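Local atomic coordinates of possible TctC subunit of the Tripartite Tricarboxylate Transport(TTT) Family (PDB entry 6HKE), a protein that binds malate, probably as the periplasmic substrate-binding subunit that delivers C4-dicarboxylates to a tripartite tricarboxylate transporter. Residues Val18-Pro23 against Leu76-Leu81; Lys100-Val105 against Gly240-Arg245. The protein carries 2 engineered substitutions. All blocks are in the same frame, centred on the assembly; numbering follows the deposited sequence.

Contact 1: Val18-Pro23 against Leu76-Leu81; sequences VTVVVP and LIVGHL. With MLT (D-malate), chain D; LMR ((2S)-2-hydroxybutanedioic acid), chain E.
Val18-Pro23 and Leu76-Leu81 hold neighbouring parallel strands in the sheet of a periplasmic binding protein, and the second strand ends at the malate site. Three backbone bonds zip them together. Leu76 N donates to Thr19 O at 2.8 Å, Val21 N to Leu76 O, and Val78 N to Val21 O. The last is nearly straight at the hydrogen (170°).

The side chains pack on two faces of the sheet. On one, Val20 CG1 meets Val78 CG2 at 3.5 Å, and Val18 CG1 touches Leu76 CD1 at the end where strand 18-22 begins. On the other, Ile77 reaches across to Val21. Its CG1 lies anti to the backbone N (chi1 180°), and the bend at chi2 carries CD1 to 3.5 Å from Val21 O and against Val21 CG1. Helix 61-67 covers this face through Ala62 and Val66. At the far end the ring of Pro23 sits against a backbone oxygen, with CD 3.4 Å from Val78 O.

Beyond the pairing, His80 turns to the ligand. Its NE2 donates to LMR O1A at 2.8 Å, and this oxygen lies at the ring edge near its plane. In the D-malate model, NE2 makes a weak, bent bond to MLT O1. The other ring nitrogen, ND1, is taken by the backbone N of Gly82, which fixes the ring's rotation and leaves NE2 to face malate. An alanine here would probably leave the malate carboxylate without this donor and the N of Gly82 without its cap. Thr30, Val150 and Thr174 also bind both malates. A ligand-binding residue at the C-terminal end of a parallel strand, just before a helix, is typical of the alpha/beta domains of periplasmic binding proteins.

Contact 2: Lys100-Val105 against Gly240-Arg245; sequences KDFTPV and GLFAPR
Thr103 and Ala243 form the hydrogen-bonded pair at the middle of this antiparallel contact. Thr103 N donates to Ala243 O at 2.8 Å. Ala243 N returns the bond to Thr103 O. Two residues on, Val105 N donates to Leu241 O.

Arg245 closes the other end. Its NH1 donates to Phe102 O at 2.6 Å, and that oxygen lies near the guanidinium plane, at its edge. Lys100 O sits over one face of the same group and also touches Arg245 CG at 3.2 Å. The side chain gets there with CG anti to the backbone N (chi1 -164°) and a bend at chi2 (56°), which folds it back along Lys100-Phe102. A water bridges the backbones beside it: it donates to Asp101 O and accepts from Arg245 N at 2.8 Å.

The apolar groups gather on both faces. The side chains of Phe102 and Phe242 cross at about a right angle, with Phe102 CB 3.9 Å from Phe242 CD2. Pro104 CA meets the same CD2. On the opposite face Val105 CG2 touches Ala243 CB at 4.1 Å. Val105 and Leu241 run side by side, CG1 to CD2.

Outside this shell, His84 stacks on Phe242 and meets Phe102 edge-to-face. Helix 287-305 packs on Pro104 and Phe242, while helix 249-263 backs Thr103, Val105 and Leu241. The carboxylate of Asp101 has its own partner, a salt bridge to Arg97.

The chemistry thus divides along the strands. In the inner part, buried amides are satisfied by the ladder and wrapped in hydrocarbon. At the exposed end, a guanidinium and one water carry the polar links between the two segments, and these are likely to be more open to competition from solvent.

Overall arrangement
Contacts 1 and 2 belong to one mixed sheet and join where strand 75-80 lies antiparallel to strand 236-244. Probable hydrogen bonds from Gly240 N to Gly79 O and from Phe242 N to Ile77 O connect them, and Leu76 packs on Ala243. Contact 1 is parallel, nearer the chain centre and almost wholly buried. Across its strands it relies on backbone bonds and aliphatic groups, while His80, past the pairing, turns its NE2 to the ligand. Contact 2 is antiparallel and farther out. Its core is also apolar, with aromatic rings added, but one end reaches the surface, where arginine and water take part. Malate meets contact 1 directly, whereas the side chain of Phe242 in contact 2 is about 12 Å from it.

Contact 1: Val18-Pro23 against Leu76-Leu81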
loop_
_atom_site.group_PDB
_atom_site.type_symbol
_atom_site.label_atom_id
_atom_site.label_comp_id
_atom_site.label_asym_id
_atom_site.label_seq_id
_atom_site.Cartn_x
_atom_site.Cartn_y
_atom_site.Cartn_z
ATOM N N VAL A 18 -16.040 15.754 -5.006
ATOM C CA VAL A 18 -15.931 14.312 -4.658
ATOM C C VAL A 18 -14.915 14.190 -3.519
ATOM O O VAL A 18 -13.844 14.814 -3.619
ATOM C CB VAL A 18 -15.540 13.461 -5.873
ATOM C CG1 VAL A 18 -15.320 12.007 -5.481
ATOM C CG2 VAL A 18 -16.565 13.584 -6.990
ATOM N N THR A 19 -15.266 13.456 -2.461
ATOM C CA THR A 19 -14.353 13.109 -1.347
ATOM C C THR A 19 -13.727 11.738 -1.638
ATOM O O THR A 19 -14.461 10.759 -1.874
ATOM C CB THR A 19 -15.076 13.204 -0.002
ATOM O OG1 THR A 19 -15.417 14.582 0.169
ATOM C CG2 THR A 19 -14.227 12.737 1.161
ATOM N N VAL A 20 -12.397 11.701 -1.689
ATOM C CA VAL A 20 -11.592 10.458 -1.771
ATOM C C VAL A 20 -10.878 10.368 -0.432
ATOM O O VAL A 20 -10.074 11.262 -0.102
ATOM C CB VAL A 20 -10.613 10.454 -2.956
ATOM C CG1 VAL A 20 -9.680 9.251 -2.893
ATOM C CG2 VAL A 20 -11.352 10.516 -4.292
ATOM N N VAL A 21 -11.254 9.355 0.324
ATOM C CA VAL A 21 -10.755 9.101 1.689
ATOM C C VAL A 21 -9.530 8.203 1.561
ATOM O O VAL A 21 -9.608 7.203 0.829
ATOM C CB VAL A 21 -11.870 8.483 2.546
ATOM C CG1 VAL A 21 -11.378 8.223 3.956
ATOM C CG2 VAL A 21 -13.085 9.388 2.578
ATOM N N VAL A 22 -8.461 8.579 2.261
ATOM C CA VAL A 22 -7.181 7.837 2.397
ATOM C C VAL A 22 -7.041 7.415 3.860
ATOM O O VAL A 22 -7.178 8.254 4.755
ATOM C CB VAL A 22 -5.995 8.704 1.921
ATOM C CG1 VAL A 22 -4.668 8.114 2.341
ATOM C CG2 VAL A 22 -6.021 8.915 0.403
ATOM N N PRO A 23 -6.818 6.105 4.145
ATOM C CA PRO A 23 -6.762 5.599 5.522
ATOM C C PRO A 23 -5.515 6.004 6.329
ATOM O O PRO A 23 -5.466 5.730 7.531
ATOM C CB PRO A 23 -6.715 4.068 5.390
ATOM C CG PRO A 23 -7.046 3.771 3.948
ATOM C CD PRO A 23 -6.721 5.022 3.157
ATOM N N LEU A 76 -15.574 8.146 -1.799
ATOM C CA LEU A 76 -14.774 7.007 -2.296
ATOM C C LEU A 76 -13.676 6.689 -1.286
ATOM O O LEU A 76 -13.371 7.544 -0.449
ATOM C CB LEU A 76 -14.208 7.390 -3.666
ATOM C CG LEU A 76 -15.251 7.785 -4.711
ATOM C CD1 LEU A 76 -14.580 8.226 -6.009
ATOM C CD2 LEU A 76 -16.204 6.621 -4.974
ATOM N N ILE A 77 -13.139 5.473 -1.347
ATOM C CA ILE A 77 -12.022 5.025 -0.471
ATOM C C ILE A 77 -10.901 4.527 -1.380
ATOM O O ILE A 77 -11.176 3.797 -2.349
ATOM C CB ILE A 77 -12.489 3.965 0.564
ATOM C CG1 ILE A 77 -11.352 3.483 1.473
ATOM C CG2 ILE A 77 -13.183 2.766 -0.075
ATOM C CD1 ILE A 77 -10.956 4.463 2.515
ATOM N N VAL A 78 -9.678 4.963 -1.090
ATOM C CA VAL A 78 -8.447 4.293 -1.575
ATOM C C VAL A 78 -8.182 3.110 -0.654
ATOM O O VAL A 78 -8.033 3.316 0.568
ATOM C CB VAL A 78 -7.252 5.244 -1.621
ATOM C CG1 VAL A 78 -6.027 4.526 -2.155
ATOM C CG2 VAL A 78 -7.561 6.470 -2.459
ATOM N N GLY A 79 -8.160 1.915 -1.229
ATOM C CA GLY A 79 -7.767 0.690 -0.531
ATOM C C GLY A 79 -6.527 0.099 -1.166
ATOM O O GLY A 79 -6.153 0.507 -2.278
ATOM N N HIS A 80 -5.903 -0.851 -0.500
ATOM C CA HIS A 80 -4.696 -1.508 -1.040
ATOM C C HIS A 80 -4.637 -2.943 -0.520
ATOM O O HIS A 80 -5.603 -3.376 0.150
ATOM C CB HIS A 80 -3.473 -0.638 -0.754
ATOM C CG HIS A 80 -3.161 -0.416 0.684
ATOM N ND1 HIS A 80 -3.549 -1.288 1.666
ATOM C CD2 HIS A 80 -2.400 0.529 1.273
ATOM C CE1 HIS A 80 -3.070 -0.876 2.829
ATOM N NE2 HIS A 80 -2.355 0.256 2.613
ATOM N N LEU A 81 -3.537 -3.617 -0.828
ATOM C CA LEU A 81 -3.295 -5.034 -0.483
ATOM C C LEU A 81 -3.609 -5.286 0.996
ATOM O O LEU A 81 -4.021 -6.411 1.292
ATOM C CB LEU A 81 -1.844 -5.378 -0.837
ATOM C CG LEU A 81 -1.296 -6.675 -0.243
ATOM C CD1 LEU A 81 -0.237 -7.271 -1.158
ATOM C CD2 LEU A 81 -0.701 -6.417 1.134
HETATM C C1 MLT D . 0.449 0.870 4.518
HETATM O O1 MLT D . -0.375 -0.009 4.183
HETATM O O2 MLT D . 1.505 0.556 5.112
HETATM C C2 MLT D . 0.118 2.317 4.230
HETATM O O3 MLT D . -0.290 2.630 2.882
HETATM C C3 MLT D . 1.305 3.212 4.431
HETATM C C4 MLT D . 0.756 4.586 4.148
HETATM O O4 MLT D . 0.149 4.808 3.065
HETATM O O5 MLT D . 0.912 5.430 5.055
HETATM C C1 LMR E . 0.758 0.793 4.576
HETATM O O1A LMR E . -0.423 0.410 4.573
HETATM O O1B LMR E . 1.730 0.102 4.983
HETATM C C2 LMR E . 1.045 2.199 4.026
HETATM O O2 LMR E . 0.476 2.460 2.749
HETATM C C3 LMR E . 0.562 3.309 4.964
HETATM C C4 LMR E . 0.639 4.610 4.184
HETATM O O4A LMR E . 1.453 5.470 4.571
HETATM O O4B LMR E . -0.084 4.744 3.165
#

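Contact 2: Lys100-Val105 against Gly240-Arg245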
loop_
_atom_site.group_PDB
_atom_site.type_symbol
_atom_site.label_atom_id
_atom_site.label_comp_id
_atom_site.label_asym_id
_atom_site.label_seq_id
_atom_site.Cartn_x
_atom_site.Cartn_y
_atom_site.Cartn_z
ATOM N N LYS A 100 -17.228 -7.532 -0.824
ATOM C CA LYS A 100 -18.705 -7.444 -0.891
ATOM C C LYS A 100 -19.249 -6.137 -0.311
ATOM O O LYS A 100 -20.416 -5.823 -0.591
ATOM C CB LYS A 100 -19.299 -8.655 -0.179
ATOM C CG LYS A 100 -19.117 -9.964 -0.936
ATOM C CD LYS A 100 -19.574 -11.174 -0.144
ATOM C CE LYS A 100 -19.757 -12.401 -1.007
ATOM N NZ LYS A 100 -18.452 -12.994 -1.376
ATOM N N ASP A 101 -18.464 -5.368 0.442
ATOM C CA ASP A 101 -18.967 -4.108 1.057
ATOM C C ASP A 101 -18.501 -2.900 0.227
ATOM O O ASP A 101 -18.683 -1.762 0.698
ATOM C CB ASP A 101 -18.602 -4.077 2.540
ATOM C CG ASP A 101 -19.459 -5.030 3.350
ATOM O OD1 ASP A 101 -20.676 -5.079 3.081
ATOM O OD2 ASP A 101 -18.915 -5.722 4.227
ATOM N N PHE A 102 -17.971 -3.142 -0.978
ATOM C CA PHE A 102 -17.400 -2.110 -1.880
ATOM C C PHE A 102 -17.695 -2.451 -3.333
ATOM O O PHE A 102 -17.733 -3.645 -3.716
ATOM C CB PHE A 102 -15.890 -1.951 -1.690
ATOM C CG PHE A 102 -15.546 -1.540 -0.287
ATOM C CD1 PHE A 102 -15.663 -0.223 0.114
ATOM C CD2 PHE A 102 -15.227 -2.493 0.663
ATOM C CE1 PHE A 102 -15.406 0.145 1.428
ATOM C CE2 PHE A 102 -14.964 -2.123 1.971
ATOM C CZ PHE A 102 -15.035 -0.801 2.350
ATOM N N THR A 103 -17.912 -1.392 -4.106
ATOM C CA THR A 103 -17.904 -1.429 -5.577
ATOM C C THR A 103 -16.521 -0.965 -6.007
ATOM O O THR A 103 -16.196 0.221 -5.870
ATOM C CB THR A 103 -19.071 -0.630 -6.161
ATOM O OG1 THR A 103 -20.232 -1.272 -5.641
ATOM C CG2 THR A 103 -19.086 -0.630 -7.672
ATOM N N PRO A 104 -15.680 -1.903 -6.496
ATOM C CA PRO A 104 -14.382 -1.565 -7.064
ATOM C C PRO A 104 -14.582 -0.577 -8.217
ATOM O O PRO A 104 -15.457 -0.787 -9.006
ATOM C CB PRO A 104 -13.843 -2.906 -7.588
ATOM C CG PRO A 104 -15.087 -3.742 -7.747
ATOM C CD PRO A 104 -15.968 -3.333 -6.598
ATOM N N VAL A 105 -13.767 0.465 -8.289
ATOM C CA VAL A 105 -13.824 1.470 -9.383
ATOM C C VAL A 105 -12.662 1.199 -10.336
ATOM O O VAL A 105 -12.933 0.991 -11.545
ATOM C CB VAL A 105 -13.816 2.899 -8.812
ATOM C CG1 VAL A 105 -13.680 3.967 -9.881
ATOM C CG2 VAL A 105 -15.061 3.128 -7.993
ATOM N N GLY A 240 -6.051 0.656 -4.885
ATOM C CA GLY A 240 -7.317 0.716 -5.623
ATOM C C GLY A 240 -8.224 1.834 -5.152
ATOM O O GLY A 240 -8.154 2.228 -3.950
ATOM N N LEU A 241 -9.082 2.285 -6.071
ATOM C CA LEU A 241 -10.219 3.201 -5.803
ATOM C C LEU A 241 -11.494 2.354 -5.743
ATOM O O LEU A 241 -11.743 1.613 -6.699
ATOM C CB LEU A 241 -10.270 4.261 -6.906
ATOM C CG LEU A 241 -11.279 5.383 -6.691
ATOM C CD1 LEU A 241 -10.977 6.175 -5.419
ATOM C CD2 LEU A 241 -11.295 6.295 -7.905
ATOM N N PHE A 242 -12.221 2.426 -4.626
ATOM C CA PHE A 242 -13.515 1.740 -4.372
ATOM C C PHE A 242 -14.594 2.753 -3.966
ATOM O O PHE A 242 -14.257 3.829 -3.442
ATOM C CB PHE A 242 -13.383 0.744 -3.219
ATOM C CG PHE A 242 -12.268 -0.262 -3.347
ATOM C CD1 PHE A 242 -10.945 0.121 -3.188
ATOM C CD2 PHE A 242 -12.545 -1.595 -3.584
ATOM C CE1 PHE A 242 -9.922 -0.813 -3.279
ATOM C CE2 PHE A 242 -11.522 -2.526 -3.653
ATOM C CZ PHE A 242 -10.215 -2.134 -3.506
ATOM N N ALA A 243 -15.855 2.371 -4.188
ATOM C CA ALA A 243 -17.075 3.130 -3.848
ATOM C C ALA A 243 -17.887 2.290 -2.874
ATOM O O ALA A 243 -17.646 1.085 -2.746
ATOM C CB ALA A 243 -17.869 3.451 -5.091
ATOM N N PRO A 244 -18.855 2.895 -2.149
ATOM C CA PRO A 244 -19.746 2.127 -1.284
ATOM C C PRO A 244 -20.472 1.110 -2.162
ATOM O O PRO A 244 -20.627 1.375 -3.347
ATOM C CB PRO A 244 -20.652 3.190 -0.647
ATOM C CG PRO A 244 -19.827 4.455 -0.722
ATOM C CD PRO A 244 -19.105 4.345 -2.049
ATOM N N ARG A 245 -20.835 -0.039 -1.590
ATOM C CA ARG A 245 -21.524 -1.106 -2.349
ATOM C C ARG A 245 -22.843 -0.512 -2.842
ATOM O O ARG A 245 -23.415 0.300 -2.123
ATOM C CB ARG A 245 -21.699 -2.358 -1.492
ATOM C CG ARG A 245 -22.042 -3.602 -2.294
ATOM C CD ARG A 245 -21.039 -3.918 -3.387
ATOM N NE ARG A 245 -21.286 -5.231 -3.970
ATOM C CZ ARG A 245 -20.394 -5.951 -4.643
ATOM N NH1 ARG A 245 -19.170 -5.489 -4.853
ATOM N NH2 ARG A 245 -20.730 -7.144 -5.113
HETATM O O HOH W 1 -20.803 -0.349 1.216
#